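Local coordinates for protein beta-N-acetylhexosaminidase (Arthrobacter aurescens, PDB 3RCN) that probably hydrolyses terminal non-reducing N-acetyl-D-hexosamine residues from N-acetyl-beta-D-hexosaminides as a member of glycoside hydrolase family 20, at residues T177-W182 with G278-V283; P258-G263 with E288-F293; F293-L298 with A352-H357; T320-S325 with G342-F347. One frame throughout, in Å; residues are numbered along the deposited sequence. Where two conformers were deposited one is given.

All four contacts lie in the alpha/beta-barrel catalytic domain. Contact 1 is at the mouth, near the predicted proton donor Glu316, and is polar: carboxylate, amide and waters. The other three are made chiefly by apolar and aromatic groups. Contacts 2 and 3 use successive parts of helix 288-304 and share Phe293, which meets a loop leucine in contact 2; contact 3 joins the helix to helix 342-357. Contact 4 takes the first turns of helix 342-357 and packs them on the short helix 320-323. Contacts 1, 2 and 4 are buried, whereas contact 3 is only partly so, its histidine-arginine side being more accessible than its leucines. Val283 O and Gln321 NE2 link contacts 1 and 4.

Contact 1. Residues T177-W182 with G278-V283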
loop_
_atom_site.group_PDB
_atom_site.type_symbol
_atom_site.label_atom_id
_atom_site.label_comp_id
_atom_site.label_asym_id
_atom_site.label_seq_id
_atom_site.Cartn_x
_atom_site.Cartn_y
_atom_site.Cartn_z
ATOM N N THR A 177 -8.947 -8.013 17.164
ATOM C CA THR A 177 -10.298 -7.816 17.678
ATOM C C THR A 177 -10.250 -6.965 18.929
ATOM O O THR A 177 -9.272 -6.984 19.675
ATOM C CB THR A 177 -10.989 -9.160 18.057
ATOM O OG1 THR A 177 -10.393 -9.676 19.252
ATOM C CG2 THR A 177 -10.865 -10.212 16.945
ATOM N N ASP A 178 -11.304 -6.205 19.156
ATOM C CA ASP A 178 -11.351 -5.351 20.317
ATOM C C ASP A 178 -12.765 -4.830 20.455
ATOM O O ASP A 178 -13.677 -5.333 19.796
ATOM C CB ASP A 178 -10.315 -4.229 20.234
ATOM C CG ASP A 178 -9.813 -3.799 21.602
ATOM O OD1 ASP A 178 -10.599 -3.186 22.343
ATOM O OD2 ASP A 178 -8.631 -4.065 21.935
ATOM N N ASP A 179 -12.947 -3.876 21.361
ATOM C CA ASP A 179 -14.238 -3.230 21.550
ATOM C C ASP A 179 -14.704 -2.512 20.299
ATOM O O ASP A 179 -15.905 -2.462 20.006
ATOM C CB ASP A 179 -14.162 -2.242 22.717
ATOM C CG ASP A 179 -13.935 -2.937 24.045
ATOM O OD1 ASP A 179 -12.954 -2.588 24.744
ATOM O OD2 ASP A 179 -14.736 -3.846 24.378
ATOM N N GLN A 180 -13.745 -1.954 19.567
ATOM C CA GLN A 180 -14.057 -1.030 18.470
ATOM C C GLN A 180 -14.111 -1.643 17.072
ATOM O O GLN A 180 -14.312 -0.933 16.107
ATOM C CB GLN A 180 -13.087 0.148 18.490
ATOM C CG GLN A 180 -13.092 0.878 19.826
ATOM C CD GLN A 180 -12.085 0.327 20.828
ATOM O OE1 GLN A 180 -11.476 -0.727 20.618
ATOM N NE2 GLN A 180 -11.900 1.049 21.920
ATOM N N GLY A 181 -13.894 -2.949 16.975
ATOM C CA GLY A 181 -14.082 -3.689 15.741
ATOM C C GLY A 181 -13.516 -5.102 15.827
ATOM O O GLY A 181 -12.667 -5.379 16.668
ATOM N N TRP A 182 -13.962 -5.965 14.915
ATOM C CA TRP A 182 -13.533 -7.352 14.784
ATOM C C TRP A 182 -13.102 -7.578 13.317
ATOM O O TRP A 182 -13.908 -7.429 12.396
ATOM C CB TRP A 182 -14.693 -8.281 15.161
ATOM C CG TRP A 182 -14.377 -9.758 15.010
ATOM C CD1 TRP A 182 -14.224 -10.445 13.844
ATOM C CD2 TRP A 182 -14.191 -10.716 16.068
ATOM N NE1 TRP A 182 -13.939 -11.763 14.105
ATOM C CE2 TRP A 182 -13.914 -11.956 15.461
ATOM C CE3 TRP A 182 -14.229 -10.640 17.468
ATOM C CZ2 TRP A 182 -13.671 -13.117 16.203
ATOM C CZ3 TRP A 182 -13.990 -11.793 18.206
ATOM C CH2 TRP A 182 -13.703 -13.014 17.571
ATOM N N GLY A 278 -10.314 3.441 25.416
ATOM C CA GLY A 278 -10.166 3.229 26.843
ATOM C C GLY A 278 -10.642 1.871 27.303
ATOM O O GLY A 278 -10.786 0.950 26.498
ATOM N N ILE A 279 -10.884 1.745 28.604
ATOM C CA ILE A 279 -11.286 0.464 29.173
ATOM C C ILE A 279 -12.808 0.324 29.276
ATOM O O ILE A 279 -13.505 1.206 29.786
ATOM C CB ILE A 279 -10.603 0.209 30.529
ATOM C CG1 ILE A 279 -9.083 0.253 30.362
ATOM C CG2 ILE A 279 -11.031 -1.140 31.118
ATOM C CD1 ILE A 279 -8.327 -0.011 31.646
ATOM N N ASN A 280 -13.305 -0.792 28.757
ATOM C CA ASN A 280 -14.726 -1.069 28.710
ATOM C C ASN A 280 -15.204 -1.885 29.920
ATOM O O ASN A 280 -14.665 -2.954 30.217
ATOM C CB ASN A 280 -15.044 -1.832 27.427
ATOM C CG ASN A 280 -16.455 -1.604 26.962
ATOM O OD1 ASN A 280 -17.288 -1.090 27.703
ATOM N ND2 ASN A 280 -16.734 -1.978 25.725
ATOM N N GLU A 281 -16.221 -1.387 30.615
ATOM C CA GLU A 281 -16.827 -2.165 31.682
ATOM C C GLU A 281 -17.700 -3.273 31.097
ATOM O O GLU A 281 -18.072 -4.232 31.783
ATOM C CB GLU A 281 -17.642 -1.270 32.618
ATOM C CG GLU A 281 -16.817 -0.570 33.692
ATOM C CD GLU A 281 -17.675 0.141 34.737
ATOM O OE1 GLU A 281 -18.918 -0.012 34.711
ATOM O OE2 GLU A 281 -17.098 0.851 35.591
ATOM N N THR A 282 -18.029 -3.152 29.820
ATOM C CA THR A 282 -18.837 -4.176 29.182
ATOM C C THR A 282 -17.959 -5.311 28.657
ATOM O O THR A 282 -17.127 -5.114 27.786
ATOM C CB THR A 282 -19.699 -3.562 28.084
ATOM O OG1 THR A 282 -20.666 -2.707 28.701
ATOM C CG2 THR A 282 -20.420 -4.636 27.281
ATOM N N VAL A 283 -18.159 -6.506 29.198
ATOM C CA VAL A 283 -17.291 -7.633 28.883
ATOM C C VAL A 283 -18.089 -8.910 28.661
ATOM O O VAL A 283 -19.310 -8.919 28.796
ATOM C CB VAL A 283 -16.244 -7.840 29.991
ATOM C CG1 VAL A 283 -15.400 -6.598 30.127
ATOM C CG2 VAL A 283 -16.913 -8.137 31.318
HETATM O O HOH W 1 -14.989 -5.328 26.452
HETATM O O HOH W 2 -11.559 -2.340 27.277
HETATM O O HOH W 3 -11.055 -0.585 24.274
#
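Asp179 lays its carboxylate across the side chain of Asn280, the two flat groups turned 72° from each other. The amide ND2 approaches OD2 of Asp179 from above the carboxylate plane, at 3.0 Å and with an N-H...O angle of 159°, while OD2 stays near the plane of the amide. Asn280 CB lies over the same face of the carboxylate, 3.5 Å from Asp179 OD1. Gln251 completes the polar grip: its backbone N donates to Asp179 OD2 and its OE1 takes the amide of Asn280. Within its own loop, Asn280 OD1 accepts from Thr282 N at 3.0 Å in an Asx turn. Waters fill in the rest, one joining Asp179 OD1 to Asn280 N, another joining it to Gly278 O and Gln180 NE2. The Asp179 side chain is about 7 Å from that of Glu316, the predicted proton donor, and a glycerol, probably from the crystallisation liquor, is about 5 Å from the Asn280 side chain, consistent with a loop network at the active-site end of a family 20 barrel.

Contact 2. Residues P258-G263 with E288-F293; sequences PELGAG and ETSLEF. With SO4 (sulfate ion), chain C.
Leu260 and Phe293 make the heart of this contact, a CH-pi interaction in which methyl CD1 of Leu260 sits over the middle of one ring face, 3.8 Å from the centroid of Phe293 and 13° off the ring normal. The two side chains cross at about a right angle. The second methyl, CD2 of Leu260, turns to the helix itself, 3.8 Å from Ser290 CA, and also lies 3.9 Å from Phe293 CB, so one branch covers the ring and the other the CB root of Phe293. Phe293 holds its CG trans to the backbone N (chi1 -173°), which swings the ring out from the helix toward the loop. In the next shell, a 3-10 turn closed by Gly261 N and Pro258 O presents Leu260. Glu285 is bonded both to the Leu260 backbone and, through its O, to Ser290 OG, tying the same linker to the helix start. At the first turn, Glu288 N donates at 2.7 Å to O2 of a sulfate, probably from the crystallisation liquor, which Lys331, a salt-bridge partner of Glu288, also binds. Helix 288-304 thus lies between the loop after helix 251-256, met by Phe293 with Tyr189 stacked on its ring, and helix 342-357, met by Leu291 through Trp346, Phe347 and Leu351.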
loop_
_atom_site.group_PDB
_atom_site.type_symbol
_atom_site.label_atom_id
_atom_site.label_comp_id
_atom_site.label_asym_id
_atom_site.label_seq_id
_atom_site.Cartn_x
_atom_site.Cartn_y
_atom_site.Cartn_z
ATOM N N PRO A 258 -25.255 -10.773 20.830
ATOM C CA PRO A 258 -25.508 -10.194 22.160
ATOM C C PRO A 258 -25.552 -11.200 23.308
ATOM O O PRO A 258 -25.374 -10.805 24.461
ATOM C CB PRO A 258 -26.875 -9.512 21.998
ATOM C CG PRO A 258 -27.020 -9.290 20.548
ATOM C CD PRO A 258 -26.328 -10.441 19.879
ATOM N N GLU A 259 -25.776 -12.471 22.987
ATOM C CA GLU A 259 -25.838 -13.525 23.991
ATOM C C GLU A 259 -24.539 -13.584 24.774
ATOM O O GLU A 259 -24.518 -13.974 25.939
ATOM C CB GLU A 259 -26.086 -14.878 23.325
ATOM C CG GLU A 259 -27.056 -14.825 22.155
ATOM C CD GLU A 259 -26.373 -14.503 20.834
ATOM O OE1 GLU A 259 -26.643 -13.424 20.264
ATOM O OE2 GLU A 259 -25.579 -15.341 20.360
ATOM N N LEU A 260 -23.454 -13.186 24.120
ATOM C CA LEU A 260 -22.120 -13.246 24.710
ATOM C C LEU A 260 -21.919 -12.250 25.853
ATOM O O LEU A 260 -20.928 -12.324 26.578
ATOM C CB LEU A 260 -21.055 -12.997 23.643
ATOM C CG LEU A 260 -20.964 -14.017 22.508
ATOM C CD1 LEU A 260 -19.899 -13.609 21.471
ATOM C CD2 LEU A 260 -20.692 -15.391 23.083
ATOM N N GLY A 261 -22.814 -11.278 25.958
ATOM C CA GLY A 261 -22.747 -10.279 27.011
ATOM C C GLY A 261 -23.813 -10.450 28.077
ATOM O O GLY A 261 -24.656 -11.352 27.997
ATOM N N ALA A 262 -23.776 -9.573 29.077
ATOM C CA ALA A 262 -24.750 -9.592 30.160
ATOM C C ALA A 262 -26.109 -9.080 29.700
ATOM O O ALA A 262 -27.138 -9.718 29.922
ATOM C CB ALA A 262 -24.246 -8.759 31.316
ATOM N N GLY A 263 -26.098 -7.910 29.076
ATOM C CA GLY A 263 -27.296 -7.280 28.557
ATOM C C GLY A 263 -27.045 -5.786 28.517
ATOM O O GLY A 263 -26.007 -5.326 29.001
ATOM N N GLU A 288 -20.988 -21.414 29.448
ATOM C CA GLU A 288 -20.722 -22.516 28.543
ATOM C C GLU A 288 -20.916 -22.054 27.118
ATOM O O GLU A 288 -20.176 -22.466 26.222
ATOM C CB GLU A 288 -21.615 -23.728 28.846
ATOM C CG GLU A 288 -21.288 -24.441 30.149
ATOM C CD GLU A 288 -19.817 -24.833 30.279
ATOM O OE1 GLU A 288 -19.182 -25.198 29.260
ATOM O OE2 GLU A 288 -19.294 -24.777 31.416
ATOM N N THR A 289 -21.911 -21.195 26.909
ATOM C CA THR A 289 -22.196 -20.714 25.562
ATOM C C THR A 289 -21.079 -19.827 25.004
ATOM O O THR A 289 -20.636 -20.064 23.886
ATOM C CB THR A 289 -23.604 -20.084 25.431
ATOM O OG1 THR A 289 -23.779 -19.053 26.409
ATOM C CG2 THR A 289 -24.661 -21.153 25.643
ATOM N N SER A 290 -20.608 -18.852 25.786
ATOM C CA SER A 290 -19.418 -18.069 25.423
ATOM C C SER A 290 -18.272 -19.006 25.089
ATOM O O SER A 290 -17.625 -18.868 24.048
ATOM C CB SER A 290 -18.947 -17.186 26.575
ATOM O OG SER A 290 -20.010 -16.474 27.143
ATOM N N LEU A 291 -18.016 -19.949 25.997
ATOM C CA LEU A 291 -16.945 -20.916 25.812
ATOM C C LEU A 291 -17.063 -21.659 24.491
ATOM O O LEU A 291 -16.075 -21.793 23.768
ATOM C CB LEU A 291 -16.908 -21.918 26.970
ATOM C CG LEU A 291 -15.844 -21.600 28.013
ATOM C CD1 LEU A 291 -15.824 -22.651 29.094
ATOM C CD2 LEU A 291 -14.481 -21.484 27.321
ATOM N N GLU A 292 -18.264 -22.145 24.177
ATOM C CA GLU A 292 -18.462 -22.884 22.941
ATOM C C GLU A 292 -18.219 -21.971 21.726
ATOM O O GLU A 292 -17.611 -22.374 20.726
ATOM C CB GLU A 292 -19.865 -23.498 22.887
ATOM C CG GLU A 292 -20.141 -24.281 21.602
ATOM C CD GLU A 292 -21.595 -24.187 21.145
ATOM O OE1 GLU A 292 -22.485 -24.055 22.019
ATOM O OE2 GLU A 292 -21.844 -24.242 19.913
ATOM N N PHE A 293 -18.701 -20.737 21.830
ATOM C CA PHE A 293 -18.553 -19.773 20.761
ATOM C C PHE A 293 -17.079 -19.605 20.425
ATOM O O PHE A 293 -16.675 -19.715 19.269
ATOM C CB PHE A 293 -19.155 -18.437 21.190
ATOM C CG PHE A 293 -19.211 -17.423 20.093
ATOM C CD1 PHE A 293 -18.134 -16.579 19.856
ATOM C CD2 PHE A 293 -20.340 -17.306 19.297
ATOM C CE1 PHE A 293 -18.182 -15.639 18.841
ATOM C CE2 PHE A 293 -20.390 -16.365 18.283
ATOM C CZ PHE A 293 -19.308 -15.534 18.057
HETATM S S SO4 C . -23.641 -21.678 32.369
HETATM O O1 SO4 C . -24.610 -21.604 31.270
HETATM O O2 SO4 C . -22.283 -21.664 31.832
HETATM O O3 SO4 C . -23.809 -20.539 33.269
HETATM O O4 SO4 C . -23.851 -22.923 33.104
#

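Contact 3. Residues F293-L298 with A352-H357; sequences FYRNVL and ALHLKH
His354 carries its CG trans to the backbone N (chi1 179°), sending the imidazole across to helix 288-304, and Arg295, extended from CG to NE, passes obliquely over it. CB of Arg295 comes over one face of the ring, 3.9 Å from the His354 centroid, as a CH-pi contact, and the guanidinium carries on past so that ND1 lies at its edge, near its plane. Leu298 CB meets the imidazole at its rim, 4.2 Å from His354 CD2. The ring's NE2 makes only a weak bond to Arg295 O at 3.3 Å; its stronger partner is Asp299 OD1, which would help fix the ring's rotation. Deeper in, Leu298 CD1 and Leu355 CD2 touch at 4.0 Å, and both leucines rest on Ile310 and Leu312 of strand 309-313. The short helix axes pass 10.3 Å apart at a crossing angle of -35°. Helix 342-357 links parallel strands 309-313 and 361-364 in a beta-alpha-beta crossover, as in an alpha/beta barrel.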
loop_
_atom_site.group_PDB
_atom_site.type_symbol
_atom_site.label_atom_id
_atom_site.label_comp_id
_atom_site.label_asym_id
_atom_site.label_seq_id
_atom_site.Cartn_x
_atom_site.Cartn_y
_atom_site.Cartn_z
ATOM N N PHE A 293 -18.701 -20.737 21.830
ATOM C CA PHE A 293 -18.553 -19.773 20.761
ATOM C C PHE A 293 -17.079 -19.605 20.425
ATOM O O PHE A 293 -16.675 -19.715 19.269
ATOM C CB PHE A 293 -19.155 -18.437 21.190
ATOM C CG PHE A 293 -19.211 -17.423 20.093
ATOM C CD1 PHE A 293 -18.134 -16.579 19.856
ATOM C CD2 PHE A 293 -20.340 -17.306 19.297
ATOM C CE1 PHE A 293 -18.182 -15.639 18.841
ATOM C CE2 PHE A 293 -20.390 -16.365 18.283
ATOM C CZ PHE A 293 -19.308 -15.534 18.057
ATOM N N TYR A 294 -16.272 -19.363 21.450
ATOM C CA TYR A 294 -14.875 -19.049 21.233
ATOM C C TYR A 294 -14.002 -20.260 20.925
ATOM O O TYR A 294 -12.900 -20.103 20.418
ATOM C CB TYR A 294 -14.323 -18.258 22.405
ATOM C CG TYR A 294 -14.666 -16.802 22.311
ATOM C CD1 TYR A 294 -15.809 -16.304 22.913
ATOM C CD2 TYR A 294 -13.859 -15.925 21.595
ATOM C CE1 TYR A 294 -16.139 -14.969 22.819
ATOM C CE2 TYR A 294 -14.180 -14.582 21.490
ATOM C CZ TYR A 294 -15.322 -14.113 22.104
ATOM O OH TYR A 294 -15.651 -12.786 22.017
ATOM N N ARG A 295 -14.490 -21.459 21.218
ATOM C CA ARG A 295 -13.805 -22.676 20.783
ATOM C C ARG A 295 -14.003 -22.810 19.295
ATOM O O ARG A 295 -13.080 -23.183 18.569
ATOM C CB ARG A 295 -14.367 -23.933 21.447
ATOM C CG ARG A 295 -14.061 -24.092 22.907
ATOM C CD ARG A 295 -14.504 -25.478 23.354
ATOM N NE ARG A 295 -14.284 -25.677 24.771
ATOM C CZ ARG A 295 -15.259 -25.669 25.666
ATOM N NH1 ARG A 295 -16.511 -25.495 25.247
ATOM N NH2 ARG A 295 -14.984 -25.849 26.966
ATOM N N ASN A 296 -15.218 -22.509 18.845
ATOM C CA ASN A 296 -15.511 -22.490 17.414
ATOM C C ASN A 296 -14.691 -21.434 16.654
ATOM O O ASN A 296 -14.221 -21.684 15.546
ATOM C CB ASN A 296 -17.009 -22.324 17.171
ATOM C CG ASN A 296 -17.792 -23.572 17.543
ATOM O OD1 ASN A 296 -17.282 -24.685 17.439
ATOM N ND2 ASN A 296 -19.031 -23.392 17.983
ATOM N N VAL A 297 -14.506 -20.266 17.262
ATOM C CA VAL A 297 -13.662 -19.244 16.672
ATOM C C VAL A 297 -12.227 -19.747 16.619
ATOM O O VAL A 297 -11.553 -19.618 15.595
ATOM C CB VAL A 297 -13.721 -17.924 17.467
ATOM C CG1 VAL A 297 -12.550 -17.040 17.115
ATOM C CG2 VAL A 297 -15.036 -17.204 17.222
ATOM N N LEU A 298 -11.757 -20.344 17.708
ATOM C CA LEU A 298 -10.353 -20.739 17.748
ATOM C C LEU A 298 -10.070 -21.934 16.841
ATOM O O LEU A 298 -8.917 -22.197 16.505
ATOM C CB LEU A 298 -9.888 -21.025 19.170
ATOM C CG LEU A 298 -9.752 -19.839 20.120
ATOM C CD1 LEU A 298 -9.532 -20.362 21.537
ATOM C CD2 LEU A 298 -8.634 -18.900 19.705
ATOM N N ALA A 352 -7.364 -21.963 26.832
ATOM C CA ALA A 352 -5.978 -22.432 26.741
ATOM C C ALA A 352 -5.914 -23.948 26.599
ATOM O O ALA A 352 -5.068 -24.479 25.870
ATOM C CB ALA A 352 -5.148 -21.965 27.937
ATOM N N LEU A 353 -6.818 -24.633 27.299
ATOM C CA LEU A 353 -6.932 -26.087 27.217
ATOM C C LEU A 353 -7.347 -26.498 25.800
ATOM O O LEU A 353 -6.839 -27.473 25.255
ATOM C CB LEU A 353 -7.967 -26.596 28.226
ATOM C CG LEU A 353 -7.529 -27.506 29.375
ATOM C CD1 LEU A 353 -6.183 -27.093 29.935
ATOM C CD2 LEU A 353 -8.585 -27.509 30.475
ATOM N N HIS A 354 -8.272 -25.748 25.206
ATOM C CA HIS A 354 -8.767 -26.078 23.874
ATOM C C HIS A 354 -7.644 -25.906 22.849
ATOM O O HIS A 354 -7.473 -26.727 21.948
ATOM C CB HIS A 354 -9.983 -25.220 23.528
ATOM C CG HIS A 354 -10.540 -25.485 22.168
ATOM N ND1 HIS A 354 -11.112 -26.691 21.816
ATOM C CD2 HIS A 354 -10.608 -24.708 21.062
ATOM C CE1 HIS A 354 -11.511 -26.641 20.562
ATOM N NE2 HIS A 354 -11.215 -25.446 20.078
ATOM N N LEU A 355 -6.865 -24.841 23.010
ATOM C CA LEU A 355 -5.689 -24.639 22.187
ATOM C C LEU A 355 -4.710 -25.794 22.349
ATOM O O LEU A 355 -4.102 -26.244 21.370
ATOM C CB LEU A 355 -5.010 -23.315 22.549
ATOM C CG LEU A 355 -5.772 -22.060 22.119
ATOM C CD1 LEU A 355 -5.031 -20.785 22.511
ATOM C CD2 LEU A 355 -6.054 -22.090 20.612
ATOM N N LYS A 356 -4.556 -26.267 23.589
ATOM C CA LYS A 356 -3.609 -27.343 23.888
ATOM C C LYS A 356 -4.030 -28.605 23.146
ATOM O O LYS A 356 -3.194 -29.358 22.634
ATOM C CB LYS A 356 -3.520 -27.589 25.397
ATOM C CG LYS A 356 -2.450 -28.579 25.835
ATOM C CD LYS A 356 -2.922 -30.031 25.668
ATOM C CE LYS A 356 -2.000 -31.038 26.364
ATOM N NZ LYS A 356 -2.144 -30.965 27.845
ATOM N N HIS A 357 -5.338 -28.813 23.079
ATOM C CA HIS A 357 -5.909 -29.927 22.337
ATOM C C HIS A 357 -5.423 -29.864 20.879
ATOM O O HIS A 357 -5.128 -30.900 20.275
ATOM C CB HIS A 357 -7.434 -29.868 22.449
ATOM C CG HIS A 357 -8.163 -30.762 21.492
ATOM N ND1 HIS A 357 -8.375 -32.101 21.737
ATOM C CD2 HIS A 357 -8.757 -30.496 20.304
ATOM C CE1 HIS A 357 -9.056 -32.627 20.732
ATOM N NE2 HIS A 357 -9.303 -31.674 19.851
#

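Contact 4. Residues T320-S325 with G342-F347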
loop_
_atom_site.group_PDB
_atom_site.type_symbol
_atom_site.label_atom_id
_atom_site.label_comp_id
_atom_site.label_asym_id
_atom_site.label_seq_id
_atom_site.Cartn_x
_atom_site.Cartn_y
_atom_site.Cartn_z
ATOM N N THR A 320 -16.835 -5.207 37.677
ATOM C CA THR A 320 -18.116 -4.608 37.998
ATOM C C THR A 320 -19.278 -5.428 37.468
ATOM O O THR A 320 -20.183 -5.776 38.217
ATOM C CB THR A 320 -18.210 -3.199 37.417
ATOM O OG1 THR A 320 -17.077 -2.443 37.858
ATOM C CG2 THR A 320 -19.508 -2.517 37.861
ATOM N N GLN A 321 -19.249 -5.729 36.172
ATOM C CA GLN A 321 -20.310 -6.508 35.553
ATOM C C GLN A 321 -20.481 -7.860 36.258
ATOM O O GLN A 321 -21.595 -8.271 36.579
ATOM C CB GLN A 321 -20.012 -6.715 34.073
ATOM C CG GLN A 321 -21.014 -7.600 33.323
ATOM C CD GLN A 321 -20.635 -7.792 31.849
ATOM O OE1 GLN A 321 -20.350 -6.822 31.127
ATOM N NE2 GLN A 321 -20.616 -9.047 31.401
ATOM N N TRP A 322 -19.371 -8.538 36.507
ATOM C CA TRP A 322 -19.415 -9.883 37.058
ATOM C C TRP A 322 -19.915 -9.891 38.498
ATOM O O TRP A 322 -20.647 -10.786 38.896
ATOM C CB TRP A 322 -18.044 -10.537 36.981
ATOM C CG TRP A 322 -17.647 -10.970 35.615
ATOM C CD1 TRP A 322 -18.437 -11.028 34.503
ATOM C CD2 TRP A 322 -16.345 -11.414 35.212
ATOM N NE1 TRP A 322 -17.701 -11.487 33.431
ATOM C CE2 TRP A 322 -16.416 -11.733 33.845
ATOM C CE3 TRP A 322 -15.128 -11.592 35.885
ATOM C CZ2 TRP A 322 -15.319 -12.212 33.138
ATOM C CZ3 TRP A 322 -14.040 -12.065 35.183
ATOM C CH2 TRP A 322 -14.141 -12.367 33.823
ATOM N N GLN A 323 -19.518 -8.888 39.267
ATOM C CA GLN A 323 -19.945 -8.777 40.649
ATOM C C GLN A 323 -21.451 -8.545 40.756
ATOM O O GLN A 323 -22.084 -8.954 41.735
ATOM C CB GLN A 323 -19.191 -7.651 41.347
ATOM C CG GLN A 323 -17.734 -7.955 41.581
ATOM C CD GLN A 323 -16.970 -6.730 42.018
ATOM O OE1 GLN A 323 -17.530 -5.636 42.096
ATOM N NE2 GLN A 323 -15.684 -6.899 42.302
ATOM N N ALA A 324 -22.021 -7.884 39.756
ATOM C CA ALA A 324 -23.442 -7.576 39.778
ATOM C C ALA A 324 -24.267 -8.629 39.041
ATOM O O ALA A 324 -25.482 -8.500 38.911
ATOM C CB ALA A 324 -23.689 -6.180 39.179
ATOM N N SER A 325 -23.604 -9.665 38.545
ATOM C CA SER A 325 -24.255 -10.636 37.669
ATOM C C SER A 325 -24.771 -11.876 38.407
ATOM O O SER A 325 -23.980 -12.676 38.906
ATOM C CB SER A 325 -23.268 -11.065 36.589
ATOM O OG SER A 325 -23.843 -12.014 35.720
ATOM N N GLY A 342 -12.568 -15.009 39.852
ATOM C CA GLY A 342 -11.804 -16.189 39.490
ATOM C C GLY A 342 -12.243 -16.719 38.144
ATOM O O GLY A 342 -11.573 -17.550 37.544
ATOM N N LEU A 343 -13.380 -16.227 37.670
ATOM C CA LEU A 343 -13.940 -16.656 36.401
ATOM C C LEU A 343 -13.021 -16.246 35.243
ATOM O O LEU A 343 -12.974 -16.889 34.185
ATOM C CB LEU A 343 -15.314 -16.014 36.221
ATOM C CG LEU A 343 -16.489 -16.569 37.006
ATOM C CD1 LEU A 343 -17.640 -15.579 36.982
ATOM C CD2 LEU A 343 -16.907 -17.903 36.421
ATOM N N HIS A 344 -12.300 -15.153 35.454
ATOM C CA HIS A 344 -11.338 -14.670 34.478
ATOM C C HIS A 344 -10.277 -15.743 34.216
ATOM O O HIS A 344 -10.048 -16.159 33.073
ATOM C CB HIS A 344 -10.689 -13.389 35.001
ATOM C CG HIS A 344 -9.721 -12.770 34.045
ATOM N ND1 HIS A 344 -8.969 -13.513 33.164
ATOM C CD2 HIS A 344 -9.388 -11.476 33.832
ATOM C CE1 HIS A 344 -8.208 -12.704 32.448
ATOM N NE2 HIS A 344 -8.442 -11.464 32.837
ATOM N N SER A 345 -9.637 -16.193 35.290
ATOM C CA SER A 345 -8.607 -17.205 35.187
ATOM C C SER A 345 -9.197 -18.475 34.594
ATOM O O SER A 345 -8.585 -19.131 33.753
ATOM C CB SER A 345 -8.021 -17.493 36.562
ATOM O OG SER A 345 -6.935 -18.395 36.452
ATOM N N TRP A 346 -10.404 -18.806 35.028
ATOM C CA TRP A 346 -11.058 -20.022 34.585
ATOM C C TRP A 346 -11.365 -20.002 33.081
ATOM O O TRP A 346 -11.131 -20.991 32.378
ATOM C CB TRP A 346 -12.349 -20.239 35.378
ATOM C CG TRP A 346 -13.113 -21.417 34.901
ATOM C CD1 TRP A 346 -12.845 -22.723 35.178
ATOM C CD2 TRP A 346 -14.272 -21.415 34.054
ATOM N NE1 TRP A 346 -13.764 -23.538 34.556
ATOM C CE2 TRP A 346 -14.648 -22.763 33.859
ATOM C CE3 TRP A 346 -15.026 -20.407 33.444
ATOM C CZ2 TRP A 346 -15.746 -23.129 33.081
ATOM C CZ3 TRP A 346 -16.127 -20.775 32.671
ATOM C CH2 TRP A 346 -16.469 -22.124 32.493
ATOM N N PHE A 347 -11.906 -18.882 32.603
ATOM C CA PHE A 347 -12.353 -18.762 31.214
ATOM C C PHE A 347 -11.185 -18.900 30.251
ATOM O O PHE A 347 -11.239 -19.669 29.302
ATOM C CB PHE A 347 -13.042 -17.416 30.984
ATOM C CG PHE A 347 -13.706 -17.297 29.645
ATOM C CD1 PHE A 347 -14.840 -18.039 29.347
ATOM C CD2 PHE A 347 -13.199 -16.446 28.675
ATOM C CE1 PHE A 347 -15.461 -17.931 28.106
ATOM C CE2 PHE A 347 -13.809 -16.337 27.437
ATOM C CZ PHE A 347 -14.947 -17.078 27.155
#
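Trp322 of the short helix 320-323 packs its six-membered ring onto the first turns of helix 342-357, between Leu343 and His344, in the segment that follows strand 309-313 of the alpha/beta barrel. The contact across the two segments is entirely van der Waals. Leu343 CB lies over one face of the indole, toward its rim, with CZ3 of Trp322 4.3 Å from it. His344 CB instead meets the ring at its edge and in its plane, 3.6 Å from Trp322 CZ3, so that the ring's outer corner fits between two successive residues of the helix. Placing CG beside the backbone N of Trp322 (chi1 -74°) turns the six-membered ring to Leu343 and His344. Val286 lies against both Trp322 and Leu343, adding an apolar wall from the loop before helix 288-304.

Hydrogen bonds run outward to other parts of the fold. Trp322 NE1 donates to Leu284 O, which fixes the ring's far side, and His344 NE2 is bonded to Gly314 O, just past strand 309-313. The His344 side chain is about 8 Å from that of the predicted proton donor Glu316. Ser325 is the N-cap of helix 326-335, its OG taking the backbone N of Ala328. At the indole's outer corner, Trp322 CH2 stands 3.7 Å from His344 CA.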